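Long-range contacts in phosphoribosylformylglycinamidine synthase 2 (Thermus thermophilus, PDB 3VIU), which is a two-halved member of the PurM-like (AIR synthase related) family that binds adenosine-5'-diphosphate and magnesium: residues A[84-89]-A[523-528]; A[123-128]-A[170-175]. One frame throughout, in Å; residues are numbered along the deposited sequence.

Interaction 1: residues A[84-89]-A[523-528]; sequences IESHNH and NVSLYN. With ADP (adenosine-5'-diphosphate), chain B; PO4 (phosphate ion), chain C.
Ser-525 and Asn-88 meet through Asn-88 ND2 and Ser-525 OG, 2.8 Å apart in a weak, bent hydrogen bond. The same hydroxyl donates to the phosphate ion, with Ser-525 OG 2.6 Å from PO4 O3. It also takes a nearly straight bond (170°) from Asn-528 ND2 at 3.0 Å, with the hydroxyl oxygen close to the amide plane of Asn-528, so Asn-528, the anion and, more weakly, Asn-88 probably limit its rotation. Across from it, Ser-86 OG gives a 2.6 Å hydrogen bond to PO4 O1, and Asn-523 ND2 approaches that hydroxyl at 3.1 Å in a second weak bond. Asn-523 has CG anti to the backbone N (chi1 -178°), which brings ND2 to the Ser-86 hydroxyl. Two backbone N-H groups add to the grip: Asn-88 N binds PO4 O1 at 2.8 Å and His-89 N binds PO4 O2 at 3.0 Å. The anion thus sits at the start of helix 88-93, where the helix dipole would probably stabilise it. The His-89 ring turns its edge to Tyr-527 O, in plane, and lies nearly parallel to the Asn-528 amide. Further out, Asn-88 is positioned by Val-173 N at its OD1 and by Asn-488 OD1 at its ND2, while Leu-489 O holds Asn-528 ND2. At the other end, Asn-523 O receives a weak bond from N6 of adenosine-5'-diphosphate, beside Val-524 CG2. Strands 84-86 and 523-525 run nearly parallel, 18° apart with axes 6.5 Å apart, and meet mainly through side chains. They belong to the sheets of two AIR synthase related N-terminal domains, which face one another much as the paired domains of PurM-like dimers do, at a seam binding ADP and a phosphate ion, the latter probably from the crystallisation liquor though it may mark a pocket.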
# COMPACT_ATOMS: atom_id res chain seq x y z
N ILE A 84 1.10 -3.93 2.70
CA ILE A 84 1.82 -3.18 1.69
C ILE A 84 3.30 -3.25 2.03
O ILE A 84 3.68 -3.18 3.20
CB ILE A 84 1.31 -1.71 1.62
CG1 ILE A 84 1.91 -1.00 0.40
CG2 ILE A 84 1.66 -0.97 2.89
CD1 ILE A 84 1.35 0.39 0.19
N GLU A 85 4.13 -3.42 1.01
CA GLU A 85 5.58 -3.53 1.15
C GLU A 85 6.22 -2.52 0.22
O GLU A 85 5.54 -1.89 -0.57
CB GLU A 85 6.06 -4.92 0.70
CG GLU A 85 6.37 -5.97 1.77
CD GLU A 85 6.97 -7.25 1.15
OE1 GLU A 85 7.28 -8.21 1.89
OE2 GLU A 85 7.13 -7.28 -0.09
N SER A 86 7.54 -2.40 0.29
CA SER A 86 8.27 -1.50 -0.58
C SER A 86 9.50 -2.22 -1.17
O SER A 86 10.02 -3.16 -0.58
CB SER A 86 8.72 -0.26 0.19
OG SER A 86 9.88 -0.53 0.96
N HIS A 87 9.92 -1.78 -2.36
CA HIS A 87 11.10 -2.34 -3.03
C HIS A 87 11.74 -1.16 -3.75
O HIS A 87 12.01 -1.21 -4.95
CB HIS A 87 10.72 -3.43 -4.04
CG HIS A 87 11.20 -4.80 -3.65
ND1 HIS A 87 10.68 -5.50 -2.58
CD2 HIS A 87 12.17 -5.59 -4.18
CE1 HIS A 87 11.31 -6.66 -2.46
NE2 HIS A 87 12.22 -6.73 -3.42
N ASN A 88 11.97 -0.10 -2.99
CA ASN A 88 12.54 1.13 -3.51
C ASN A 88 13.93 1.03 -4.10
O ASN A 88 14.09 1.09 -5.32
CB ASN A 88 12.51 2.21 -2.43
CG ASN A 88 11.13 2.39 -1.81
OD1 ASN A 88 10.11 2.29 -2.50
ND2 ASN A 88 11.10 2.66 -0.52
N HIS A 89 14.94 0.87 -3.25
CA HIS A 89 16.33 0.80 -3.70
C HIS A 89 16.54 -0.19 -4.85
O HIS A 89 17.21 0.13 -5.83
CB HIS A 89 17.25 0.48 -2.52
CG HIS A 89 17.34 1.59 -1.51
ND1 HIS A 89 18.03 2.76 -1.76
CD2 HIS A 89 16.81 1.73 -0.28
CE1 HIS A 89 17.90 3.57 -0.73
NE2 HIS A 89 17.16 2.97 0.19
N ASN A 523 4.59 -1.35 6.47
CA ASN A 523 6.00 -1.43 6.15
C ASN A 523 6.67 -0.11 6.43
O ASN A 523 6.01 0.92 6.56
CB ASN A 523 6.18 -1.77 4.67
CG ASN A 523 7.63 -1.93 4.29
OD1 ASN A 523 8.32 -2.81 4.80
ND2 ASN A 523 8.12 -1.07 3.40
N VAL A 524 7.99 -0.14 6.52
CA VAL A 524 8.76 1.07 6.77
C VAL A 524 10.04 1.02 5.98
O VAL A 524 10.84 0.12 6.16
CB VAL A 524 9.12 1.25 8.27
CG1 VAL A 524 10.03 2.46 8.45
CG2 VAL A 524 7.85 1.41 9.08
N SER A 525 10.21 1.99 5.09
CA SER A 525 11.42 2.08 4.27
C SER A 525 12.09 3.41 4.59
O SER A 525 11.52 4.47 4.35
CB SER A 525 11.07 2.01 2.79
OG SER A 525 12.23 2.21 2.01
N LEU A 526 13.29 3.35 5.14
CA LEU A 526 14.02 4.56 5.50
C LEU A 526 15.25 4.76 4.62
O LEU A 526 15.55 3.93 3.76
CB LEU A 526 14.45 4.50 6.97
CG LEU A 526 13.31 4.35 7.97
CD1 LEU A 526 13.88 4.26 9.36
CD2 LEU A 526 12.33 5.52 7.84
N TYR A 527 15.95 5.87 4.85
CA TYR A 527 17.16 6.18 4.09
C TYR A 527 16.89 6.43 2.61
O TYR A 527 17.76 6.19 1.77
CB TYR A 527 18.19 5.05 4.25
CG TYR A 527 18.67 4.89 5.67
CD1 TYR A 527 19.62 5.76 6.21
CD2 TYR A 527 18.14 3.89 6.48
CE1 TYR A 527 20.03 5.64 7.54
CE2 TYR A 527 18.54 3.76 7.81
CZ TYR A 527 19.48 4.64 8.33
OH TYR A 527 19.87 4.52 9.65
N ASN A 528 15.69 6.90 2.29
CA ASN A 528 15.36 7.20 0.91
C ASN A 528 15.76 8.65 0.64
O ASN A 528 14.92 9.54 0.64
CB ASN A 528 13.86 7.00 0.65
CG ASN A 528 13.47 5.54 0.65
OD1 ASN A 528 13.83 4.81 -0.27
ND2 ASN A 528 12.75 5.11 1.68
PB ADP B . 8.36 -9.06 5.57
O1B ADP B . 9.84 -8.86 5.65
O2B ADP B . 7.78 -8.22 4.32
O3B ADP B . 8.06 -10.71 5.37
PA ADP B . 8.49 -7.40 7.73
O1A ADP B . 9.46 -8.05 8.66
O2A ADP B . 9.32 -6.48 6.68
O3A ADP B . 7.63 -8.55 6.94
O5' ADP B . 7.45 -6.42 8.52
C5' ADP B . 7.64 -6.56 9.94
C4' ADP B . 6.31 -6.68 10.73
O4' ADP B . 5.95 -5.40 11.34
C3' ADP B . 5.09 -7.09 9.87
O3' ADP B . 4.18 -7.87 10.66
C2' ADP B . 4.49 -5.74 9.45
O2' ADP B . 3.10 -5.84 9.12
C1' ADP B . 4.76 -4.85 10.66
N9 ADP B . 4.99 -3.45 10.26
C8 ADP B . 6.12 -2.94 9.70
N7 ADP B . 5.99 -1.66 9.48
C5 ADP B . 4.76 -1.27 9.88
C6 ADP B . 4.05 -0.04 9.89
N6 ADP B . 4.64 1.11 9.41
N1 ADP B . 2.80 -0.02 10.38
C2 ADP B . 2.20 -1.12 10.86
N3 ADP B . 2.83 -2.30 10.86
C4 ADP B . 4.09 -2.42 10.39
P PO4 C . 13.49 -0.68 0.44
O1 PO4 C . 12.17 -0.48 -0.19
O2 PO4 C . 14.55 -0.14 -0.46
O3 PO4 C . 13.54 0.03 1.73
O4 PO4 C . 13.72 -2.13 0.66
O HOH W 1 9.59 -3.95 2.44

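Interaction 2: residues A[123-128]-A[170-175]; sequences SLRFGP and NPLVNA
Arg-125 and Leu-172 form the closest-spaced backbone pair of two antiparallel strands, and their CB atoms lie 3.8 Å apart. Both their backbone bonds are formed: Leu-172 N reaches Arg-125 O at 2.9 Å and Arg-125 N reaches Leu-172 O at 3.1 Å. Ser-123 and Asn-174 make the next hydrogen-bonded pair, the shorter bond running from Ser-123 N to Asn-174 O at 2.8 Å. Between them Leu-124 and Val-173 run alongside one another on the same face, with Leu-124 CD2 3.8 Å from Val-173 CG1. Helix 132-152 covers Leu-124 through Val-141, and Ser-91 of helix 88-93 touches Val-173. The face bearing Ser-123, Arg-125, Leu-172 and Asn-174 packs instead on strand 538-548: Met-540 touches Ser-123, Arg-125 and Asn-174, and Thr-538 touches Leu-172. The ladder between these segments ends at Arg-125 and Leu-172; beside it, Phe-126 CD1 meets Pro-171 CB obliquely at 3.7 Å. Beyond this the chains part, and Pro-128 and Asn-170 are partly exposed, without contact across. The Arg-125 chain bends at chi2 (-66°), and NH2 folds back to Leu-124 O at 2.8 Å, with that oxygen in the guanidinium plane although the donor stands above the carbonyl plane. NH1 forms a salt bridge with Asp-160 on strand 156-163. The chemistry is therefore backbone pairing sealed by aliphatic packing, the buried arginine charge probably neutralised by a carboxylate from the adjoining strand.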
# COMPACT_ATOMS: atom_id res chain seq x y z
N SER A 123 1.73 1.48 -5.62
CA SER A 123 1.86 2.86 -5.19
C SER A 123 3.22 3.32 -5.71
O SER A 123 4.27 2.91 -5.20
CB SER A 123 1.81 2.92 -3.66
OG SER A 123 1.36 4.19 -3.22
N LEU A 124 3.19 4.17 -6.74
CA LEU A 124 4.42 4.63 -7.39
C LEU A 124 4.73 6.13 -7.33
O LEU A 124 3.85 6.98 -7.46
CB LEU A 124 4.40 4.18 -8.85
CG LEU A 124 3.96 2.73 -9.11
CD1 LEU A 124 3.94 2.45 -10.60
CD2 LEU A 124 4.91 1.77 -8.39
N ARG A 125 6.01 6.42 -7.16
CA ARG A 125 6.52 7.79 -7.08
C ARG A 125 7.81 7.91 -7.89
O ARG A 125 8.78 7.22 -7.62
CB ARG A 125 6.80 8.17 -5.62
CG ARG A 125 5.56 8.12 -4.72
CD ARG A 125 4.55 9.19 -5.13
NE ARG A 125 3.43 9.25 -4.20
CZ ARG A 125 2.33 8.50 -4.29
NH1 ARG A 125 1.39 8.65 -3.38
NH2 ARG A 125 2.17 7.63 -5.28
N PHE A 126 7.79 8.79 -8.89
CA PHE A 126 8.95 9.04 -9.75
C PHE A 126 9.11 10.56 -9.90
O PHE A 126 8.21 11.32 -9.51
CB PHE A 126 8.73 8.44 -11.14
CG PHE A 126 8.48 6.97 -11.13
CD1 PHE A 126 9.44 6.08 -10.67
CD2 PHE A 126 7.27 6.46 -11.60
CE1 PHE A 126 9.21 4.70 -10.68
CE2 PHE A 126 7.03 5.09 -11.62
CZ PHE A 126 8.00 4.20 -11.16
N GLY A 127 10.24 10.99 -10.46
CA GLY A 127 10.47 12.40 -10.67
C GLY A 127 9.52 12.91 -11.74
O GLY A 127 8.65 12.16 -12.17
N PRO A 128 9.65 14.18 -12.19
CA PRO A 128 8.79 14.78 -13.22
C PRO A 128 8.73 13.92 -14.47
O PRO A 128 9.75 13.43 -14.95
CB PRO A 128 9.44 16.14 -13.46
CG PRO A 128 10.03 16.46 -12.14
CD PRO A 128 10.66 15.15 -11.74
N ASN A 170 15.44 9.23 -5.52
CA ASN A 170 14.97 8.01 -4.89
C ASN A 170 13.51 7.72 -5.23
O ASN A 170 12.60 8.21 -4.57
CB ASN A 170 15.13 8.11 -3.37
CG ASN A 170 16.55 8.45 -2.95
OD1 ASN A 170 17.03 9.56 -3.16
ND2 ASN A 170 17.24 7.48 -2.36
N PRO A 171 13.28 6.92 -6.29
CA PRO A 171 11.89 6.62 -6.65
C PRO A 171 11.29 5.65 -5.63
O PRO A 171 12.01 5.04 -4.84
CB PRO A 171 12.04 6.00 -8.04
CG PRO A 171 13.35 5.30 -7.95
CD PRO A 171 14.21 6.32 -7.25
N LEU A 172 9.97 5.53 -5.64
CA LEU A 172 9.32 4.62 -4.71
C LEU A 172 8.45 3.62 -5.44
O LEU A 172 7.75 3.96 -6.39
CB LEU A 172 8.46 5.40 -3.71
CG LEU A 172 9.11 6.39 -2.74
CD1 LEU A 172 8.05 6.91 -1.80
CD2 LEU A 172 10.23 5.71 -1.96
N VAL A 173 8.51 2.38 -4.98
CA VAL A 173 7.69 1.33 -5.55
C VAL A 173 7.19 0.46 -4.41
O VAL A 173 7.94 -0.32 -3.82
CB VAL A 173 8.49 0.45 -6.53
CG1 VAL A 173 7.57 -0.59 -7.15
CG2 VAL A 173 9.13 1.32 -7.61
N ASN A 174 5.91 0.64 -4.08
CA ASN A 174 5.29 -0.14 -3.01
C ASN A 174 4.16 -0.97 -3.62
O ASN A 174 3.43 -0.50 -4.49
CB ASN A 174 4.71 0.80 -1.94
CG ASN A 174 5.78 1.39 -1.04
OD1 ASN A 174 6.86 1.78 -1.49
ND2 ASN A 174 5.47 1.49 0.26
N ALA A 175 4.03 -2.21 -3.17
CA ALA A 175 2.98 -3.07 -3.70
C ALA A 175 2.09 -3.56 -2.57
O ALA A 175 2.57 -4.05 -1.54
CB ALA A 175 3.58 -4.25 -4.45

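Interaction 2 is wholly buried pairing within the sheet of one N-terminal domain, whereas interaction 1 is partly buried and joins that domain to its counterpart in the other half of the chain. Interaction 2 also borders this seam: one face of its sheet is covered by helices 88-93 and 132-152, while the Arg-125 face meets the partner domain. Strands 78-86 and 172-182 are neighbours in one sheet, and the two contacts share a border there, with His-87 N 2.9 Å from Val-173 O in a probable hydrogen bond. Regular main-chain bonds and apolar contacts dominate interaction 2; hydroxyls, amides and a bound anion dominate interaction 1.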